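Local coordinates for protein E1 (Kluyveromyces marxianus, PDB 3VX6) that acts as the E1-like enzyme of autophagy, activating the ubiquitin-like proteins ATG12 and ATG8 for their conjugation to ATG5 and phosphatidylethanolamine, at residues I60-D65 / I121-I126; Q106-R111 / T215-T220. One frame throughout, in Å; residues are numbered along the deposited sequence.

From the N terminus the chain first reaches 60-65, whose strand runs parallel to strand 16-19 in a small sheet of two. It passes strand 78-86 and then 106-111, in helix 97-114, before entering strand 123-130 at 121-126. There contact 1 closes a loop of 55 residues and joins the two-stranded sheet to a larger mixed one. Contact 2 closes later, when helix 215-225 returns to helix 97-114, and its 103-residue loop crosses that of contact 1, since the segments alternate along the chain. The centres lie about 19 Å apart, yet the two contacts touch: Leu108 CD2 is 3.4 Å from Tyr124 OH.

Contact 1: residues I60-D65 / I121-I126; sequences ISLRDD and ISFYMI
Ile60 and Leu62, on one strand of the small parallel sheet, close on the ring of Phe123 on strand 123-130. The two strand segments belong to different sheets and run 10.9 Å apart at an angle of 46°, too far for backbone pairing, and side chains alone bridge them. CG2 of Ile60 sits over one face of the Phe123 ring in a CH-pi contact, 4.3 Å from the centroid but displaced toward the rim, where CE2 is its nearest atom at 4.0 Å. The first torsion of Ile60 places this methyl opposite the backbone N. Leu62 reaches the same corner of the ring obliquely, its CD2 lying 3.8 Å from Phe123 CE2, while the two side chains pass in opposite directions. The other branch of Leu62 turns to the sulfur: CD1 is 3.9 Å from Met125 SD, which an extended chain (chi1 and chi2 both -179°) carries out to it. Around this group, Leu44 and Thr46 of strand 40-47 touch Phe123, and Phe23 of helix 21-33 packs on both Leu62 and Met125. An alanine in place of Phe123 would take away the ring that both Ile60 and Leu62 lean on, and the gap opened between the sheets would probably leave those two side chains free to shift. The four touching side chains are buried and bring no hydrogen-bonding group to the interface, so the small sheet meets the larger one here by van der Waals and CH-pi contact, consistent with a hydrophobic contribution to their association.

Contact 2: residues Q106-R111 / T215-T220; sequences QELLQR and TKNILT
A helix-helix contact between 97-114 and 215-225 forms here, two helices from distant parts of the ATG7 N-terminal region meeting through very few atoms. Its nearest approach is apolar, methyl to methyl, with Leu109 CD1 lying 4.0 Å from Thr220 CG2 and the side chains crossing at about a right angle. Leu109 extends with CG opposite its backbone N (chi1 164°), which carries the branch across although its CB does not point at the other helix. With its hydroxyl turned back on its own helix, donating to Lys216 O over 2.8 Å from above the carbonyl plane, Thr220 presents its methyl. That oxygen also accepts from Thr220 N. Next to Leu109 in the chain, Leu108 puts its CD1 4.4 Å from Asn217 ND2, a loose packing contact about a turn before Thr220 on the other helix. The amide of Asn217 is engaged elsewhere: ND2 donates to the carbonyls of Ile120 and Pro143, and OD1 accepts from the backbone N of Phe145, on which the side chain of Leu108 also rests. The amide of Asn217 and the hydroxyl of Thr220 are thus engaged by backbone groups, and the two helices meet by van der Waals contact.

Contact 1: residues I60-D65 / I121-I126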
loop_
_atom_site.group_PDB
_atom_site.type_symbol
_atom_site.label_atom_id
_atom_site.label_comp_id
_atom_site.label_asym_id
_atom_site.label_seq_id
_atom_site.Cartn_x
_atom_site.Cartn_y
_atom_site.Cartn_z
ATOM N N ILE A 60 -8.541 4.213 -1.666
ATOM C CA ILE A 60 -8.198 4.654 -0.331
ATOM C C ILE A 60 -9.210 5.779 -0.142
ATOM O O ILE A 60 -9.037 6.877 -0.675
ATOM C CB ILE A 60 -6.747 5.228 -0.242
ATOM C CG1 ILE A 60 -5.717 4.094 -0.344
ATOM C CG2 ILE A 60 -6.567 6.018 1.057
ATOM C CD1 ILE A 60 -5.781 3.087 0.776
ATOM N N SER A 61 -10.299 5.485 0.558
ATOM C CA SER A 61 -11.306 6.504 0.803
ATOM C C SER A 61 -11.104 7.108 2.180
ATOM O O SER A 61 -11.381 6.495 3.211
ATOM C CB SER A 61 -12.712 5.934 0.660
ATOM O OG SER A 61 -13.110 5.983 -0.696
ATOM N N LEU A 62 -10.590 8.325 2.164
ATOM C CA LEU A 62 -10.310 9.057 3.370
ATOM C C LEU A 62 -11.440 10.032 3.614
ATOM O O LEU A 62 -11.584 11.021 2.909
ATOM C CB LEU A 62 -8.982 9.804 3.222
ATOM C CG LEU A 62 -7.758 8.925 2.981
ATOM C CD1 LEU A 62 -6.518 9.788 2.857
ATOM C CD2 LEU A 62 -7.617 7.952 4.124
ATOM N N ARG A 63 -12.258 9.723 4.607
ATOM C CA ARG A 63 -13.374 10.572 4.970
ATOM C C ARG A 63 -12.930 11.125 6.305
ATOM O O ARG A 63 -11.751 11.078 6.636
ATOM C CB ARG A 63 -14.641 9.734 5.155
ATOM C CG ARG A 63 -14.773 8.577 4.174
ATOM C CD ARG A 63 -15.926 7.640 4.538
ATOM N NE ARG A 63 -15.882 6.382 3.784
ATOM C CZ ARG A 63 -15.904 6.287 2.451
ATOM N NH1 ARG A 63 -15.966 7.382 1.696
ATOM N NH2 ARG A 63 -15.876 5.093 1.866
ATOM N N ASP A 64 -13.870 11.639 7.081
ATOM C CA ASP A 64 -13.528 12.169 8.385
ATOM C C ASP A 64 -13.189 11.039 9.350
ATOM O O ASP A 64 -12.466 11.245 10.328
ATOM C CB ASP A 64 -14.676 13.029 8.926
ATOM C CG ASP A 64 -16.048 12.489 8.557
ATOM O OD1 ASP A 64 -17.042 13.221 8.767
ATOM O OD2 ASP A 64 -16.147 11.348 8.064
ATOM N N ASP A 65 -13.691 9.840 9.062
ATOM C CA ASP A 65 -13.440 8.682 9.919
ATOM C C ASP A 65 -12.039 8.080 9.732
ATOM O O ASP A 65 -11.540 7.359 10.600
ATOM C CB ASP A 65 -14.499 7.596 9.675
ATOM C CG ASP A 65 -14.502 7.088 8.242
ATOM O OD1 ASP A 65 -15.156 7.724 7.375
ATOM O OD2 ASP A 65 -13.836 6.056 7.982
ATOM N N ILE A 121 2.863 -3.142 3.387
ATOM C CA ILE A 121 1.825 -2.349 2.742
ATOM C C ILE A 121 1.288 -1.252 3.633
ATOM O O ILE A 121 0.831 -1.511 4.740
ATOM C CB ILE A 121 0.629 -3.226 2.306
ATOM C CG1 ILE A 121 1.041 -4.103 1.128
ATOM C CG2 ILE A 121 -0.571 -2.339 1.946
ATOM C CD1 ILE A 121 -0.071 -4.957 0.604
ATOM N N SER A 122 1.340 -0.027 3.129
ATOM C CA SER A 122 0.840 1.117 3.865
ATOM C C SER A 122 0.700 2.327 2.946
ATOM O O SER A 122 1.119 2.305 1.796
ATOM C CB SER A 122 1.787 1.449 5.009
ATOM O OG SER A 122 1.213 2.411 5.862
ATOM N N PHE A 123 0.071 3.377 3.441
ATOM C CA PHE A 123 -0.037 4.578 2.643
ATOM C C PHE A 123 0.344 5.739 3.528
ATOM O O PHE A 123 0.090 5.735 4.730
ATOM C CB PHE A 123 -1.433 4.773 2.064
ATOM C CG PHE A 123 -2.490 5.019 3.081
ATOM C CD1 PHE A 123 -3.007 3.973 3.832
ATOM C CD2 PHE A 123 -3.032 6.293 3.233
ATOM C CE1 PHE A 123 -4.058 4.188 4.718
ATOM C CE2 PHE A 123 -4.080 6.522 4.112
ATOM C CZ PHE A 123 -4.598 5.471 4.856
ATOM N N TYR A 124 0.983 6.716 2.907
ATOM C CA TYR A 124 1.468 7.904 3.570
ATOM C C TYR A 124 0.945 9.107 2.795
ATOM O O TYR A 124 0.928 9.125 1.558
ATOM C CB TYR A 124 2.994 7.890 3.561
ATOM C CG TYR A 124 3.591 6.658 4.213
ATOM C CD1 TYR A 124 3.960 6.671 5.562
ATOM C CD2 TYR A 124 3.774 5.469 3.485
ATOM C CE1 TYR A 124 4.500 5.537 6.173
ATOM C CE2 TYR A 124 4.312 4.322 4.091
ATOM C CZ TYR A 124 4.675 4.368 5.440
ATOM O OH TYR A 124 5.224 3.267 6.071
ATOM N N MET A 125 0.501 10.115 3.523
ATOM C CA MET A 125 -0.022 11.293 2.874
ATOM C C MET A 125 0.690 12.509 3.415
ATOM O O MET A 125 0.878 12.623 4.609
ATOM C CB MET A 125 -1.525 11.407 3.146
ATOM C CG MET A 125 -2.182 12.592 2.483
ATOM S SD MET A 125 -3.934 12.694 2.867
ATOM C CE MET A 125 -4.082 14.460 3.101
ATOM N N ILE A 126 1.143 13.386 2.537
ATOM C CA ILE A 126 1.752 14.613 3.010
ATOM C C ILE A 126 0.730 15.639 2.576
ATOM O O ILE A 126 0.050 15.464 1.563
ATOM C CB ILE A 126 3.124 14.922 2.369
ATOM C CG1 ILE A 126 3.027 14.878 0.840
ATOM C CG2 ILE A 126 4.174 13.968 2.939
ATOM C CD1 ILE A 126 4.280 15.361 0.112
#

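Contact 2: residues Q106-R111 / T215-T220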
loop_
_atom_site.group_PDB
_atom_site.type_symbol
_atom_site.label_atom_id
_atom_site.label_comp_id
_atom_site.label_asym_id
_atom_site.label_seq_id
_atom_site.Cartn_x
_atom_site.Cartn_y
_atom_site.Cartn_z
ATOM N N GLN A 106 12.223 2.055 2.965
ATOM C CA GLN A 106 13.193 1.229 3.671
ATOM C C GLN A 106 12.605 0.652 4.945
ATOM O O GLN A 106 13.011 -0.426 5.390
ATOM C CB GLN A 106 14.441 2.045 4.020
ATOM C CG GLN A 106 15.212 2.508 2.803
ATOM C CD GLN A 106 16.364 3.448 3.144
ATOM O OE1 GLN A 106 16.188 4.430 3.868
ATOM N NE2 GLN A 106 17.547 3.159 2.600
ATOM N N GLU A 107 11.653 1.373 5.530
ATOM C CA GLU A 107 11.020 0.945 6.766
ATOM C C GLU A 107 10.093 -0.224 6.497
ATOM O O GLU A 107 10.030 -1.169 7.272
ATOM C CB GLU A 107 10.230 2.099 7.384
ATOM C CG GLU A 107 11.057 3.340 7.658
ATOM C CD GLU A 107 10.196 4.566 7.959
ATOM O OE1 GLU A 107 10.784 5.651 8.155
ATOM O OE2 GLU A 107 8.940 4.450 7.995
ATOM N N LEU A 108 9.358 -0.155 5.400
ATOM C CA LEU A 108 8.456 -1.235 5.060
ATOM C C LEU A 108 9.311 -2.466 4.773
ATOM O O LEU A 108 8.964 -3.578 5.169
ATOM C CB LEU A 108 7.600 -0.844 3.853
ATOM C CG LEU A 108 6.699 0.370 4.119
ATOM C CD1 LEU A 108 6.152 0.893 2.827
ATOM C CD2 LEU A 108 5.582 0.003 5.068
ATOM N N LEU A 109 10.441 -2.259 4.104
ATOM C CA LEU A 109 11.365 -3.341 3.793
ATOM C C LEU A 109 11.747 -4.080 5.075
ATOM O O LEU A 109 11.591 -5.299 5.185
ATOM C CB LEU A 109 12.618 -2.765 3.148
ATOM C CG LEU A 109 13.846 -3.667 3.099
ATOM C CD1 LEU A 109 13.529 -4.930 2.339
ATOM C CD2 LEU A 109 14.983 -2.915 2.435
ATOM N N GLN A 110 12.258 -3.321 6.039
ATOM C CA GLN A 110 12.658 -3.858 7.329
ATOM C C GLN A 110 11.502 -4.662 7.923
ATOM O O GLN A 110 11.633 -5.858 8.171
ATOM C CB GLN A 110 13.037 -2.711 8.279
ATOM C CG GLN A 110 13.577 -3.167 9.630
ATOM C CD GLN A 110 14.819 -4.035 9.485
ATOM O OE1 GLN A 110 15.922 -3.537 9.237
ATOM N NE2 GLN A 110 14.640 -5.345 9.614
ATOM N N ARG A 111 10.364 -4.005 8.128
ATOM C CA ARG A 111 9.194 -4.657 8.707
ATOM C C ARG A 111 8.781 -5.948 8.018
ATOM O O ARG A 111 8.377 -6.892 8.678
ATOM C CB ARG A 111 8.013 -3.680 8.757
ATOM C CG ARG A 111 8.270 -2.557 9.730
ATOM C CD ARG A 111 7.087 -1.645 9.983
ATOM N NE ARG A 111 7.356 -0.842 11.177
ATOM C CZ ARG A 111 7.327 -1.320 12.423
ATOM N NH1 ARG A 111 7.026 -2.596 12.643
ATOM N NH2 ARG A 111 7.626 -0.535 13.452
ATOM N N THR A 215 3.115 -4.978 -4.831
ATOM C CA THR A 215 3.604 -6.349 -4.936
ATOM C C THR A 215 5.140 -6.414 -4.872
ATOM O O THR A 215 5.728 -7.435 -4.475
ATOM C CB THR A 215 3.176 -6.990 -6.271
ATOM O OG1 THR A 215 1.761 -6.860 -6.448
ATOM C CG2 THR A 215 3.544 -8.472 -6.293
ATOM N N LYS A 216 5.783 -5.328 -5.287
ATOM C CA LYS A 216 7.229 -5.253 -5.284
ATOM C C LYS A 216 7.755 -5.412 -3.892
ATOM O O LYS A 216 8.819 -5.982 -3.684
ATOM C CB LYS A 216 7.670 -3.912 -5.830
ATOM C CG LYS A 216 7.495 -3.747 -7.339
ATOM C CD LYS A 216 7.971 -2.358 -7.792
ATOM C CE LYS A 216 7.810 -2.197 -9.288
ATOM N NZ LYS A 216 7.521 -0.739 -9.503
ATOM N N ASN A 217 7.015 -4.831 -2.960
ATOM C CA ASN A 217 7.326 -4.920 -1.548
ATOM C C ASN A 217 7.447 -6.417 -1.214
ATOM O O ASN A 217 8.507 -6.891 -0.802
ATOM C CB ASN A 217 6.187 -4.281 -0.744
ATOM C CG ASN A 217 5.947 -2.833 -1.127
ATOM O OD1 ASN A 217 6.382 -2.379 -2.191
ATOM N ND2 ASN A 217 5.254 -2.101 -0.268
ATOM N N ILE A 218 6.364 -7.162 -1.425
ATOM C CA ILE A 218 6.367 -8.592 -1.139
ATOM C C ILE A 218 7.603 -9.243 -1.751
ATOM O O ILE A 218 8.406 -9.870 -1.048
ATOM C CB ILE A 218 5.092 -9.276 -1.687
ATOM C CG1 ILE A 218 3.846 -8.627 -1.057
ATOM C CG2 ILE A 218 5.158 -10.779 -1.423
ATOM C CD1 ILE A 218 2.525 -9.037 -1.681
ATOM N N LEU A 219 7.770 -9.063 -3.056
ATOM C CA LEU A 219 8.920 -9.626 -3.743
ATOM C C LEU A 219 10.232 -9.231 -3.096
ATOM O O LEU A 219 11.039 -10.074 -2.744
ATOM C CB LEU A 219 8.925 -9.186 -5.198
ATOM C CG LEU A 219 7.759 -9.804 -5.948
ATOM C CD1 LEU A 219 7.572 -9.122 -7.285
ATOM C CD2 LEU A 219 8.028 -11.289 -6.110
ATOM N N THR A 220 10.446 -7.939 -2.936
ATOM C CA THR A 220 11.683 -7.472 -2.347
ATOM C C THR A 220 11.938 -8.096 -0.970
ATOM O O THR A 220 13.048 -8.536 -0.661
ATOM C CB THR A 220 11.662 -5.937 -2.245
ATOM O OG1 THR A 220 11.583 -5.382 -3.561
ATOM C CG2 THR A 220 12.911 -5.423 -1.557
#